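Local coordinates for protein SalCYP truncation (Salinispora tropica, PDB 7ABB) that belongs to the cytochrome P450 family and holds heme c within a single-chain, largely helical fold, at residues R105-A110 / M144-W149; P109-N114 / A348-L353; S47-I52 / P331-G336; A17-Y22 / P306-N311. One frame throughout, in Å; residues are numbered along the deposited sequence.

Contact 1 (R105-A110 / M144-W149); sequences RDLTPA and MLAVGW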
loop_
_atom_site.group_PDB
_atom_site.type_symbol
_atom_site.label_atom_id
_atom_site.label_comp_id
_atom_site.label_asym_id
_atom_site.label_seq_id
_atom_site.Cartn_x
_atom_site.Cartn_y
_atom_site.Cartn_z
ATOM N N ARG A 105 -3.842 17.362 -1.379
ATOM C CA ARG A 105 -4.387 18.331 -2.321
ATOM C C ARG A 105 -3.337 19.361 -2.708
ATOM O O ARG A 105 -3.211 19.716 -3.887
ATOM C CB ARG A 105 -5.619 19.021 -1.724
ATOM C CG ARG A 105 -6.795 18.079 -1.537
ATOM C CD ARG A 105 -8.094 18.821 -1.273
ATOM N NE ARG A 105 -8.125 19.453 0.046
ATOM C CZ ARG A 105 -8.542 18.856 1.166
ATOM N NH1 ARG A 105 -8.958 17.596 1.157
ATOM N NH2 ARG A 105 -8.537 19.528 2.311
ATOM N N ASP A 106 -2.560 19.830 -1.734
ATOM C CA ASP A 106 -1.521 20.823 -2.019
ATOM C C ASP A 106 -0.530 20.301 -3.052
ATOM O O ASP A 106 -0.019 21.072 -3.874
ATOM C CB ASP A 106 -0.780 21.205 -0.730
ATOM C CG ASP A 106 -1.609 22.067 0.198
ATOM O OD1 ASP A 106 -2.684 22.563 -0.196
ATOM O OD2 ASP A 106 -1.160 22.265 1.351
ATOM N N LEU A 107 -0.233 19.004 -3.008
ATOM C CA LEU A 107 0.737 18.358 -3.870
ATOM C C LEU A 107 0.123 17.832 -5.158
ATOM O O LEU A 107 0.864 17.344 -6.017
ATOM C CB LEU A 107 1.417 17.207 -3.127
ATOM C CG LEU A 107 2.273 17.586 -1.908
ATOM C CD1 LEU A 107 2.719 16.353 -1.174
ATOM C CD2 LEU A 107 3.469 18.372 -2.341
ATOM N N THR A 108 -1.186 17.975 -5.340
ATOM C CA THR A 108 -1.810 17.315 -6.487
ATOM C C THR A 108 -1.447 17.977 -7.817
ATOM O O THR A 108 -1.261 17.262 -8.807
ATOM C CB THR A 108 -3.325 17.235 -6.278
ATOM O OG1 THR A 108 -3.585 16.280 -5.253
ATOM C CG2 THR A 108 -4.048 16.761 -7.540
ATOM N N PRO A 109 -1.291 19.303 -7.921
ATOM C CA PRO A 109 -0.820 19.842 -9.208
ATOM C C PRO A 109 0.502 19.227 -9.643
ATOM O O PRO A 109 0.691 18.925 -10.829
ATOM C CB PRO A 109 -0.756 21.350 -8.941
ATOM C CG PRO A 109 -1.862 21.565 -7.925
ATOM C CD PRO A 109 -1.717 20.383 -7.013
ATOM N N ALA A 110 1.423 18.987 -8.700
ATOM C CA ALA A 110 2.687 18.342 -9.052
ATOM C C ALA A 110 2.480 16.885 -9.459
ATOM O O ALA A 110 3.063 16.422 -10.446
ATOM C CB ALA A 110 3.666 18.456 -7.874
ATOM N N MET A 144 9.065 10.962 -3.132
ATOM C CA MET A 144 10.213 11.823 -2.890
ATOM C C MET A 144 9.773 13.255 -2.651
ATOM O O MET A 144 10.321 13.940 -1.776
ATOM C CB MET A 144 11.167 11.729 -4.074
ATOM C CG MET A 144 11.844 10.373 -4.180
ATOM S SD MET A 144 12.721 10.153 -5.732
ATOM C CE MET A 144 14.164 11.130 -5.375
ATOM N N LEU A 145 8.769 13.721 -3.395
ATOM C CA LEU A 145 8.281 15.079 -3.202
ATOM C C LEU A 145 7.702 15.240 -1.808
ATOM O O LEU A 145 7.982 16.235 -1.117
ATOM C CB LEU A 145 7.231 15.427 -4.259
ATOM C CG LEU A 145 6.701 16.873 -4.221
ATOM C CD1 LEU A 145 7.814 17.860 -4.382
ATOM C CD2 LEU A 145 5.620 17.110 -5.272
ATOM N N ALA A 146 6.911 14.249 -1.373
ATOM C CA ALA A 146 6.237 14.354 -0.083
ATOM C C ALA A 146 7.235 14.271 1.054
ATOM O O ALA A 146 7.121 15.009 2.040
ATOM C CB ALA A 146 5.171 13.254 0.043
ATOM N N VAL A 147 8.210 13.370 0.936
ATOM C CA VAL A 147 9.125 13.113 2.038
ATOM C C VAL A 147 10.261 14.120 2.066
ATOM O O VAL A 147 10.852 14.333 3.116
ATOM C CB VAL A 147 9.679 11.682 1.954
ATOM C CG1 VAL A 147 10.741 11.406 2.995
ATOM C CG2 VAL A 147 8.546 10.674 2.102
ATOM N N GLY A 148 10.580 14.747 0.947
ATOM C CA GLY A 148 11.653 15.709 0.878
ATOM C C GLY A 148 12.968 15.168 0.366
ATOM O O GLY A 148 14.022 15.737 0.694
ATOM N N TRP A 149 12.948 14.098 -0.431
ATOM C CA TRP A 149 14.163 13.545 -1.031
ATOM C C TRP A 149 14.430 14.226 -2.379
ATOM O O TRP A 149 13.505 14.320 -3.197
ATOM C CB TRP A 149 14.008 12.037 -1.232
ATOM C CG TRP A 149 14.047 11.232 0.029
ATOM C CD1 TRP A 149 14.878 11.435 1.086
ATOM C CD2 TRP A 149 13.229 10.107 0.367
ATOM N NE1 TRP A 149 14.637 10.506 2.070
ATOM C CE2 TRP A 149 13.634 9.673 1.648
ATOM C CE3 TRP A 149 12.204 9.422 -0.291
ATOM C CZ2 TRP A 149 13.032 8.602 2.297
ATOM C CZ3 TRP A 149 11.604 8.342 0.355
ATOM C CH2 TRP A 149 12.034 7.938 1.634
#
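Leu107, at the junction between helix 101-106 and helix 108-120, is the first residue of 105-110 to reach across, and its forked end straddles two consecutive residues of 144-149. CG lies opposite the carbonyl carbon (chi1 -64°), on the side of the facing helix, and the two methyls spread from there. CD1 rests on Ala146, 4.1 Å from its CB, while CD2 stands 3.8 Å from CD2 of Leu145. The two leucines run past one another in opposite directions and touch through their outer methyls. Behind Leu107 the turn is closed by Thr108 N bonding to Arg105 O at 3.0 Å, and the Thr108 hydroxyl bonds to the carbonyl of Ala104. One turn further on, Ala110 presents its methyl to the same leucine, with CB 3.5 Å from Leu145 CD2. That one methyl of Leu145 thus rests against both Ala110 and Leu107, which meet it at roughly a right angle to each other. It is brought there by a chi1 of -176°, which holds CG beside the carbonyl carbon. No hydrogen bond crosses between the two segments, and the joint is purely apolar. Beyond Ala146 the helix ends at Val147, and Gly148, with positive phi, turns the chain away; Met144 O takes both Gly148 N and Trp149 N. Ala146 O is bonded by Arg103, and its side chain lies about 6 Å from heme c. The contact sets the start of helix 108-120 against the last turn of helix 130-147, with Tyr347 of helix 345-362 touching both Leu107 and Ala146, and helix 222-235 packing on Val147 and Trp149.

Contact 2 (P109-N114 / A348-L353); sequences PAIRAN and ARAQIL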
loop_
_atom_site.group_PDB
_atom_site.type_symbol
_atom_site.label_atom_id
_atom_site.label_comp_id
_atom_site.label_asym_id
_atom_site.label_seq_id
_atom_site.Cartn_x
_atom_site.Cartn_y
_atom_site.Cartn_z
ATOM N N PRO A 109 -1.291 19.303 -7.921
ATOM C CA PRO A 109 -0.820 19.842 -9.208
ATOM C C PRO A 109 0.502 19.227 -9.643
ATOM O O PRO A 109 0.691 18.925 -10.829
ATOM C CB PRO A 109 -0.756 21.350 -8.941
ATOM C CG PRO A 109 -1.862 21.565 -7.925
ATOM C CD PRO A 109 -1.717 20.383 -7.013
ATOM N N ALA A 110 1.423 18.987 -8.700
ATOM C CA ALA A 110 2.687 18.342 -9.052
ATOM C C ALA A 110 2.480 16.885 -9.459
ATOM O O ALA A 110 3.063 16.422 -10.446
ATOM C CB ALA A 110 3.666 18.456 -7.874
ATOM N N ILE A 111 1.642 16.158 -8.723
ATOM C CA ILE A 111 1.326 14.778 -9.074
ATOM C C ILE A 111 0.730 14.716 -10.470
ATOM O O ILE A 111 1.096 13.866 -11.294
ATOM C CB ILE A 111 0.355 14.187 -8.042
ATOM C CG1 ILE A 111 0.998 14.088 -6.658
ATOM C CG2 ILE A 111 -0.144 12.822 -8.523
ATOM C CD1 ILE A 111 -0.010 13.747 -5.593
ATOM N N ARG A 112 -0.206 15.621 -10.749
ATOM C CA ARG A 112 -0.884 15.636 -12.041
ATOM C C ARG A 112 0.081 15.931 -13.178
ATOM O O ARG A 112 0.036 15.283 -14.233
ATOM C CB ARG A 112 -2.016 16.660 -12.002
ATOM C CG ARG A 112 -2.933 16.570 -13.226
ATOM C CD ARG A 112 -4.088 17.552 -13.201
ATOM N NE ARG A 112 -4.919 17.310 -12.042
ATOM C CZ ARG A 112 -5.732 16.269 -11.868
ATOM N NH1 ARG A 112 -5.888 15.328 -12.802
ATOM N NH2 ARG A 112 -6.403 16.167 -10.728
ATOM N N ALA A 113 0.954 16.928 -12.992
ATOM C CA ALA A 113 1.907 17.270 -14.044
ATOM C C ALA A 113 2.877 16.125 -14.294
ATOM O O ALA A 113 3.290 15.887 -15.440
ATOM C CB ALA A 113 2.663 18.541 -13.678
ATOM N N ASN A 114 3.251 15.423 -13.220
ATOM C CA ASN A 114 4.078 14.221 -13.305
ATOM C C ASN A 114 3.390 13.141 -14.148
ATOM O O ASN A 114 3.955 12.669 -15.147
ATOM C CB ASN A 114 4.369 13.778 -11.866
ATOM C CG ASN A 114 5.123 12.474 -11.729
ATOM O OD1 ASN A 114 5.645 11.891 -12.670
ATOM N ND2 ASN A 114 5.172 11.999 -10.492
ATOM N N ALA A 348 -1.841 8.133 -1.266
ATOM C CA ALA A 348 -2.049 7.031 -2.205
ATOM C C ALA A 348 -3.308 7.253 -3.029
ATOM O O ALA A 348 -3.295 7.098 -4.257
ATOM C CB ALA A 348 -2.124 5.706 -1.439
ATOM N N ARG A 349 -4.416 7.608 -2.376
ATOM C CA ARG A 349 -5.655 7.907 -3.088
ATOM C C ARG A 349 -5.444 8.991 -4.148
ATOM O O ARG A 349 -5.931 8.877 -5.282
ATOM C CB ARG A 349 -6.726 8.341 -2.099
ATOM C CG ARG A 349 -7.344 7.208 -1.307
ATOM C CD ARG A 349 -8.267 7.748 -0.251
ATOM N NE ARG A 349 -9.116 6.670 0.230
ATOM C CZ ARG A 349 -9.150 6.218 1.473
ATOM N NH1 ARG A 349 -8.417 6.757 2.445
ATOM N NH2 ARG A 349 -9.965 5.194 1.766
ATOM N N ALA A 350 -4.776 10.080 -3.768
ATOM C CA ALA A 350 -4.551 11.172 -4.721
ATOM C C ALA A 350 -3.722 10.690 -5.900
ATOM O O ALA A 350 -4.000 11.046 -7.054
ATOM C CB ALA A 350 -3.872 12.357 -4.027
ATOM N N GLN A 351 -2.704 9.873 -5.643
ATOM C CA GLN A 351 -1.865 9.399 -6.744
ATOM C C GLN A 351 -2.636 8.492 -7.697
ATOM O O GLN A 351 -2.444 8.580 -8.926
ATOM C CB GLN A 351 -0.657 8.650 -6.205
ATOM C CG GLN A 351 0.342 9.521 -5.494
ATOM C CD GLN A 351 1.484 8.719 -4.985
ATOM O OE1 GLN A 351 2.348 8.333 -5.753
ATOM N NE2 GLN A 351 1.495 8.444 -3.675
ATOM N N ILE A 352 -3.457 7.590 -7.161
ATOM C CA ILE A 352 -4.198 6.651 -7.999
ATOM C C ILE A 352 -5.221 7.395 -8.840
ATOM O O ILE A 352 -5.280 7.237 -10.067
ATOM C CB ILE A 352 -4.858 5.570 -7.123
ATOM C CG1 ILE A 352 -3.800 4.706 -6.484
ATOM C CG2 ILE A 352 -5.781 4.682 -7.957
ATOM C CD1 ILE A 352 -4.337 3.874 -5.296
ATOM N N LEU A 353 -6.049 8.211 -8.201
ATOM C CA LEU A 353 -7.080 8.935 -8.928
ATOM C C LEU A 353 -6.469 9.837 -9.989
ATOM O O LEU A 353 -6.925 9.873 -11.135
ATOM C CB LEU A 353 -7.941 9.742 -7.971
ATOM C CG LEU A 353 -9.026 10.577 -8.628
ATOM C CD1 LEU A 353 -9.949 9.716 -9.486
ATOM C CD2 LEU A 353 -9.817 11.329 -7.580
#
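Ile111 faces helix 345-362 and divides its side chain between two neighbouring residues. The longer arm, stretched out by a chi2 of 170°, ends in CD1, which sits 4.4 Å from Ala350 CB and 4.2 Å from Gln351 CG. Its shorter branch, CG2, is directed at the backbone instead and lies 4.2 Å from Gln351 CA. The backbones come close here, Ile111 CA to Gln351 CA being 6.7 Å, since a methyl and an aliphatic stem are all that Ala350 and Gln351 place beside the isoleucine. Gln351 offers its CG flank to Ile111 and carries its amide onward: OE1 accepts from Asn142 ND2, and NE2 makes a weak bond to the Tyr347 carbonyl. The buried polar end is thus tied down beyond the apolar patch, and the Gln351 side chain comes within about 4 Å of heme c. Nearby, Arg112 forms salt bridges to Glu357 and Glu358, adding a charged link between the same two helices. Helices 108-120, 130-147 and 345-362 correspond to D, E and L of the P450 core bundle: Tyr138 and Asn142 of helix 130-147 cover Ile111, while helix 268-278 packs on Ile352 and Leu353.

Contact 3 (S47-I52 / P331-G336); sequences STYEGI and PHIAFG. With HEC (heme c), chain B.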
loop_
_atom_site.group_PDB
_atom_site.type_symbol
_atom_site.label_atom_id
_atom_site.label_comp_id
_atom_site.label_asym_id
_atom_site.label_seq_id
_atom_site.Cartn_x
_atom_site.Cartn_y
_atom_site.Cartn_z
ATOM N N SER A 47 -10.609 -14.534 9.195
ATOM C CA SER A 47 -11.261 -14.563 7.890
ATOM C C SER A 47 -12.496 -13.684 7.757
ATOM O O SER A 47 -13.130 -13.701 6.686
ATOM C CB SER A 47 -11.657 -15.994 7.539
ATOM O OG SER A 47 -12.675 -16.449 8.418
ATOM N N THR A 48 -12.863 -12.923 8.783
ATOM C CA THR A 48 -14.058 -12.094 8.730
ATOM C C THR A 48 -13.692 -10.622 8.818
ATOM O O THR A 48 -12.679 -10.251 9.427
ATOM C CB THR A 48 -15.069 -12.439 9.855
ATOM O OG1 THR A 48 -14.586 -12.011 11.147
ATOM C CG2 THR A 48 -15.351 -13.907 9.905
ATOM N N TYR A 49 -14.555 -9.792 8.229
ATOM C CA TYR A 49 -14.394 -8.348 8.317
ATOM C C TYR A 49 -14.470 -7.898 9.766
ATOM O O TYR A 49 -13.587 -7.175 10.238
ATOM C CB TYR A 49 -15.471 -7.661 7.489
ATOM C CG TYR A 49 -15.472 -6.171 7.568
ATOM C CD1 TYR A 49 -14.686 -5.421 6.713
ATOM C CD2 TYR A 49 -16.278 -5.497 8.476
ATOM C CE1 TYR A 49 -14.680 -4.021 6.763
ATOM C CE2 TYR A 49 -16.292 -4.104 8.530
ATOM C CZ TYR A 49 -15.500 -3.369 7.675
ATOM O OH TYR A 49 -15.525 -1.999 7.733
ATOM N N GLU A 50 -15.526 -8.305 10.480
ATOM C CA GLU A 50 -15.681 -7.795 11.848
ATOM C C GLU A 50 -14.540 -8.283 12.737
ATOM O O GLU A 50 -14.042 -7.521 13.594
ATOM C CB GLU A 50 -17.050 -8.163 12.420
ATOM C CG GLU A 50 -17.257 -9.625 12.683
ATOM C CD GLU A 50 -18.589 -9.925 13.390
ATOM O OE1 GLU A 50 -18.935 -9.221 14.363
ATOM O OE2 GLU A 50 -19.291 -10.866 12.976
ATOM N N GLY A 51 -14.074 -9.518 12.527
ATOM C CA GLY A 51 -13.004 -10.046 13.364
ATOM C C GLY A 51 -11.672 -9.383 13.069
ATOM O O GLY A 51 -10.896 -9.051 13.976
ATOM N N ILE A 52 -11.385 -9.176 11.800
ATOM C CA ILE A 52 -10.145 -8.498 11.445
ATOM C C ILE A 52 -10.159 -7.047 11.906
ATOM O O ILE A 52 -9.153 -6.538 12.445
ATOM C CB ILE A 52 -9.946 -8.635 9.936
ATOM C CG1 ILE A 52 -9.536 -10.076 9.642
ATOM C CG2 ILE A 52 -8.915 -7.642 9.443
ATOM C CD1 ILE A 52 -9.583 -10.450 8.188
ATOM N N PRO A 331 -17.391 -0.089 3.174
ATOM C CA PRO A 331 -16.563 0.240 4.340
ATOM C C PRO A 331 -15.265 -0.561 4.362
ATOM O O PRO A 331 -14.880 -1.135 5.380
ATOM C CB PRO A 331 -17.483 -0.124 5.507
ATOM C CG PRO A 331 -18.162 -1.339 4.987
ATOM C CD PRO A 331 -18.480 -1.019 3.549
ATOM N N HIS A 332 -14.568 -0.586 3.228
ATOM C CA HIS A 332 -13.395 -1.436 3.121
ATOM C C HIS A 332 -12.290 -0.924 4.051
ATOM O O HIS A 332 -12.276 0.235 4.481
ATOM C CB HIS A 332 -12.899 -1.479 1.678
ATOM C CG HIS A 332 -12.273 -0.202 1.224
ATOM N ND1 HIS A 332 -11.009 0.171 1.629
ATOM C CD2 HIS A 332 -12.747 0.819 0.470
ATOM C CE1 HIS A 332 -10.716 1.349 1.109
ATOM N NE2 HIS A 332 -11.754 1.769 0.409
ATOM N N ILE A 333 -11.355 -1.820 4.355
ATOM C CA ILE A 333 -10.165 -1.473 5.138
ATOM C C ILE A 333 -8.895 -1.761 4.335
ATOM O O ILE A 333 -7.954 -2.392 4.826
ATOM C CB ILE A 333 -10.145 -2.198 6.498
ATOM C CG1 ILE A 333 -10.328 -3.720 6.353
ATOM C CG2 ILE A 333 -11.236 -1.650 7.383
ATOM C CD1 ILE A 333 -9.900 -4.488 7.577
ATOM N N ALA A 334 -8.851 -1.289 3.087
ATOM C CA ALA A 334 -7.663 -1.446 2.267
ATOM C C ALA A 334 -6.444 -0.843 2.916
ATOM O O ALA A 334 -5.316 -1.230 2.584
ATOM C CB ALA A 334 -7.876 -0.790 0.913
ATOM N N PHE A 335 -6.643 0.136 3.800
ATOM C CA PHE A 335 -5.549 0.826 4.472
ATOM C C PHE A 335 -5.431 0.417 5.935
ATOM O O PHE A 335 -4.797 1.123 6.729
ATOM C CB PHE A 335 -5.745 2.338 4.373
ATOM C CG PHE A 335 -5.594 2.876 2.971
ATOM C CD1 PHE A 335 -4.362 2.889 2.339
ATOM C CD2 PHE A 335 -6.699 3.363 2.301
ATOM C CE1 PHE A 335 -4.231 3.394 1.053
ATOM C CE2 PHE A 335 -6.580 3.877 1.018
ATOM C CZ PHE A 335 -5.346 3.883 0.395
ATOM N N GLY A 336 -6.039 -0.695 6.323
ATOM C CA GLY A 336 -6.088 -1.074 7.706
ATOM C C GLY A 336 -7.086 -0.247 8.493
ATOM O O GLY A 336 -7.893 0.508 7.954
HETATM FE FE HEC B . 0.535 2.392 3.922
HETATM C CHA HEC B . 0.658 1.319 7.190
HETATM C CHB HEC B . -1.674 -0.137 3.245
HETATM C CHC HEC B . 0.366 3.469 0.671
HETATM C CHD HEC B . 3.003 4.662 4.517
HETATM N NA HEC B . -0.307 0.902 4.989
HETATM C C1A HEC B . -0.175 0.638 6.353
HETATM C C2A HEC B . -1.021 -0.464 6.764
HETATM C C3A HEC B . -1.670 -0.845 5.649
HETATM C C4A HEC B . -1.238 -0.018 4.550
HETATM C CMA HEC B . -2.685 -1.991 5.493
HETATM C CAA HEC B . -1.176 -1.045 8.215
HETATM C CBA HEC B . -0.173 -2.142 8.553
HETATM C CGA HEC B . -0.445 -2.671 9.951
HETATM O O1A HEC B . 0.398 -3.493 10.380
HETATM O O2A HEC B . -1.466 -2.263 10.564
HETATM N NB HEC B . -0.411 1.755 2.268
HETATM C C1B HEC B . -1.321 0.717 2.201
HETATM C C2B HEC B . -1.849 0.694 0.869
HETATM C C3B HEC B . -1.304 1.706 0.171
HETATM C C4B HEC B . -0.378 2.372 1.021
HETATM C CMB HEC B . -2.907 -0.348 0.452
HETATM C CAB HEC B . -1.444 2.173 -1.255
HETATM C CBB HEC B . -2.617 1.647 -2.017
HETATM N NC HEC B . 1.531 3.780 2.812
HETATM C C1C HEC B . 1.234 4.120 1.512
HETATM C C2C HEC B . 2.012 5.272 1.141
HETATM C C3C HEC B . 2.759 5.636 2.208
HETATM C C4C HEC B . 2.470 4.682 3.254
HETATM C CMC HEC B . 1.931 5.942 -0.232
HETATM C CAC HEC B . 3.793 6.760 2.385
HETATM C CBC HEC B . 3.775 7.957 1.435
HETATM N ND HEC B . 1.623 2.862 5.528
HETATM C C1D HEC B . 2.600 3.858 5.535
HETATM C C2D HEC B . 3.137 3.938 6.857
HETATM C C3D HEC B . 2.444 2.924 7.697
HETATM C C4D HEC B . 1.496 2.310 6.793
HETATM C CMD HEC B . 4.250 4.895 7.302
HETATM C CAD HEC B . 2.668 2.607 9.186
HETATM C CBD HEC B . 1.697 3.443 9.982
HETATM C CGD HEC B . 1.799 3.097 11.455
HETATM O O1D HEC B . 1.290 3.874 12.291
HETATM O O2D HEC B . 2.394 2.044 11.759
#
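The Tyr49 hydroxyl donates a hydrogen bond to the carbonyl O of Pro331, OH to O 2.6 Å. The donor approaches in the carbonyl plane, bent to 146° at the oxygen, and that oxygen lies at the edge of the phenol ring. A chi1 of 176° carries the ring away from the backbone N and out to the proline, whose CB comes 3.5 Å from Tyr49 OH. Beside this bond, Ile333 spans Tyr49 and Ile52: CG2 lies obliquely to the Tyr49 ring, 4.2 Å from CE1, and CD1 meets Ile52 CG2 at 3.8 Å. Segment 331-336 runs into the cysteine loop of the P450 fold, with Phe335 opening the FxxGxxxCxG signature that contains Cys342. There the Phe335 ring turns its edge to a pyrrole of heme c, CE1 standing 3.5 Å from C3B, and Ala334 O lies 3.3 Å from the heme methyl CMB. The chain is shaped for this by a type I turn from Ile333 to Gly336 and by His332, whose ND1 accepts from Ala334 N at 3.0 Å, almost in the imidazole plane; its NE2 bonds to Glu273. Asn311 holds Ile333 N. Across the contact, helix 49-56 is capped by Thr48, whose OG1 accepts from Gly51 N at 2.9 Å, while Asp313 takes the Tyr49 N-H.

Contact 4 (A17-Y22 / P306-N311); sequences AAPQAY and PLALAN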
loop_
_atom_site.group_PDB
_atom_site.type_symbol
_atom_site.label_atom_id
_atom_site.label_comp_id
_atom_site.label_asym_id
_atom_site.label_seq_id
_atom_site.Cartn_x
_atom_site.Cartn_y
_atom_site.Cartn_z
ATOM N N ALA A 17 0.701 -16.846 -0.057
ATOM C CA ALA A 17 -0.215 -17.197 -1.122
ATOM C C ALA A 17 -0.933 -15.956 -1.657
ATOM O O ALA A 17 -1.023 -14.920 -0.998
ATOM C CB ALA A 17 -1.220 -18.228 -0.623
ATOM N N ALA A 18 -1.444 -16.076 -2.883
ATOM C CA ALA A 18 -2.171 -14.977 -3.498
ATOM C C ALA A 18 -3.513 -14.762 -2.798
ATOM O O ALA A 18 -4.022 -15.666 -2.133
ATOM C CB ALA A 18 -2.403 -15.266 -4.981
ATOM N N PRO A 19 -4.131 -13.584 -2.979
ATOM C CA PRO A 19 -5.475 -13.367 -2.407
ATOM C C PRO A 19 -6.467 -14.469 -2.736
ATOM O O PRO A 19 -7.211 -14.913 -1.849
ATOM C CB PRO A 19 -5.900 -12.035 -3.020
ATOM C CG PRO A 19 -4.591 -11.291 -3.199
ATOM C CD PRO A 19 -3.576 -12.350 -3.566
ATOM N N GLN A 20 -6.486 -14.923 -3.975
ATOM C CA GLN A 20 -7.416 -15.975 -4.372
ATOM C C GLN A 20 -7.198 -17.233 -3.553
ATOM O O GLN A 20 -8.153 -17.955 -3.236
ATOM C CB GLN A 20 -7.239 -16.279 -5.854
ATOM C CG GLN A 20 -8.507 -16.420 -6.629
ATOM C CD GLN A 20 -8.218 -16.609 -8.103
ATOM O OE1 GLN A 20 -8.329 -15.673 -8.897
ATOM N NE2 GLN A 20 -7.813 -17.817 -8.470
ATOM N N ALA A 21 -5.944 -17.533 -3.229
ATOM C CA ALA A 21 -5.657 -18.725 -2.450
ATOM C C ALA A 21 -6.111 -18.544 -1.011
ATOM O O ALA A 21 -6.709 -19.455 -0.428
ATOM C CB ALA A 21 -4.171 -19.051 -2.514
ATOM N N TYR A 22 -5.849 -17.375 -0.421
ATOM C CA TYR A 22 -6.421 -17.086 0.885
ATOM C C TYR A 22 -7.921 -17.346 0.886
ATOM O O TYR A 22 -8.455 -17.977 1.805
ATOM C CB TYR A 22 -6.150 -15.637 1.286
ATOM C CG TYR A 22 -4.863 -15.416 2.031
ATOM C CD1 TYR A 22 -3.651 -15.306 1.351
ATOM C CD2 TYR A 22 -4.857 -15.297 3.403
ATOM C CE1 TYR A 22 -2.470 -15.082 2.033
ATOM C CE2 TYR A 22 -3.680 -15.075 4.098
ATOM C CZ TYR A 22 -2.493 -14.971 3.403
ATOM O OH TYR A 22 -1.328 -14.752 4.113
ATOM N N PRO A 306 -5.583 -10.839 6.955
ATOM C CA PRO A 306 -5.522 -10.615 5.496
ATOM C C PRO A 306 -6.642 -9.705 5.010
ATOM O O PRO A 306 -7.831 -10.008 5.159
ATOM C CB PRO A 306 -5.645 -12.028 4.913
ATOM C CG PRO A 306 -6.357 -12.805 5.997
ATOM C CD PRO A 306 -5.811 -12.262 7.274
ATOM N N LEU A 307 -6.252 -8.599 4.369
ATOM C CA LEU A 307 -7.236 -7.688 3.812
ATOM C C LEU A 307 -8.004 -8.337 2.654
ATOM O O LEU A 307 -9.137 -7.936 2.368
ATOM C CB LEU A 307 -6.536 -6.402 3.348
ATOM C CG LEU A 307 -5.702 -5.698 4.436
ATOM C CD1 LEU A 307 -5.165 -4.387 3.867
ATOM C CD2 LEU A 307 -6.534 -5.464 5.694
ATOM N N ALA A 308 -7.402 -9.324 1.983
ATOM C CA ALA A 308 -8.073 -10.090 0.927
ATOM C C ALA A 308 -9.251 -10.888 1.460
ATOM O O ALA A 308 -10.121 -11.279 0.682
ATOM C CB ALA A 308 -7.092 -11.044 0.251
ATOM N N LEU A 309 -9.269 -11.180 2.757
ATOM C CA LEU A 309 -10.446 -11.796 3.352
ATOM C C LEU A 309 -11.387 -10.749 3.952
ATOM O O LEU A 309 -12.600 -10.817 3.702
ATOM C CB LEU A 309 -10.031 -12.837 4.409
ATOM C CG LEU A 309 -9.191 -14.005 3.879
ATOM C CD1 LEU A 309 -8.955 -15.042 4.966
ATOM C CD2 LEU A 309 -9.808 -14.660 2.684
ATOM N N ALA A 310 -10.871 -9.794 4.732
ATOM C CA ALA A 310 -11.725 -8.768 5.323
ATOM C C ALA A 310 -12.576 -8.088 4.260
ATOM O O ALA A 310 -13.787 -7.913 4.422
ATOM C CB ALA A 310 -10.870 -7.732 6.076
ATOM N N ASN A 311 -11.949 -7.707 3.138
ATOM C CA ASN A 311 -12.620 -6.884 2.138
ATOM C C ASN A 311 -13.468 -7.695 1.177
ATOM O O ASN A 311 -14.105 -7.117 0.277
ATOM C CB ASN A 311 -11.578 -6.065 1.363
ATOM C CG ASN A 311 -11.097 -4.855 2.143
ATOM O OD1 ASN A 311 -11.735 -4.423 3.101
ATOM N ND2 ASN A 311 -9.982 -4.260 1.711
#
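Pro19 and Ala308 bring the two backbones within 5.3 Å, CA to CA, and the chains part slightly to 7.1 Å between the CA atoms of Tyr22 and Leu309. At the narrow point the side chains are small: Pro19 CB, on the first turn of helix 19-29, abuts Ala308 CB at 3.6 Å. One turn later Tyr22 and Pro306 cross at about a right angle. Pro306 CB comes obliquely to the phenol, 3.7 Å from both CD2 and CE2, and CG follows just behind. Leu309 packs against the backbone end of Tyr22. Its CD2 lies 4.0 Å from Tyr22 CB and 3.7 Å from Tyr22 O, while CD1 comes near the edge of the ring; a chi1 of -61° keeps the fork on this side, with CG opposite the carbonyl carbon. The tyrosine hydroxyl is bonded to the carbonyl of Phe15, and Phe13 meets the ring edge to face, so the aromatic is fixed both at its tip and at its ring. Pro306 O accepts from Leu309 N and Ala310 N, fastening the short helix it precedes. Arg23 adds a polar tie to Ala308 O. The contact joins helix 19-29, the A helix of the P450 fold, to the short helix 307-310 that follows strand 302-304; Val45 of strand 43-46 packs against Tyr22, Pro306 and Leu309, and Ile52 of helix 49-56 packs on Ala310.

Overall arrangement
From the N terminus, contact 4 opens first, at 17-22, and closes at 306-311; contact 3 opens at 47-52 and closes later, at 331-336, so the two loops cross. Both enclose contact 1, the short closure of 105-110 on 144-149. Contact 2 starts from the same stretch as contact 1, sharing Pro109 and Ala110, but reaches to 348-353 and crosses contacts 3 and 4. Contacts 3 and 4 meet where Leu307 packs on Ala334, joining the N-terminal helices to the segments beside the heme. Contacts 1 and 2 tie the helical core together, and Arg349 and Ala348 pack on Phe335 to connect it with contact 3.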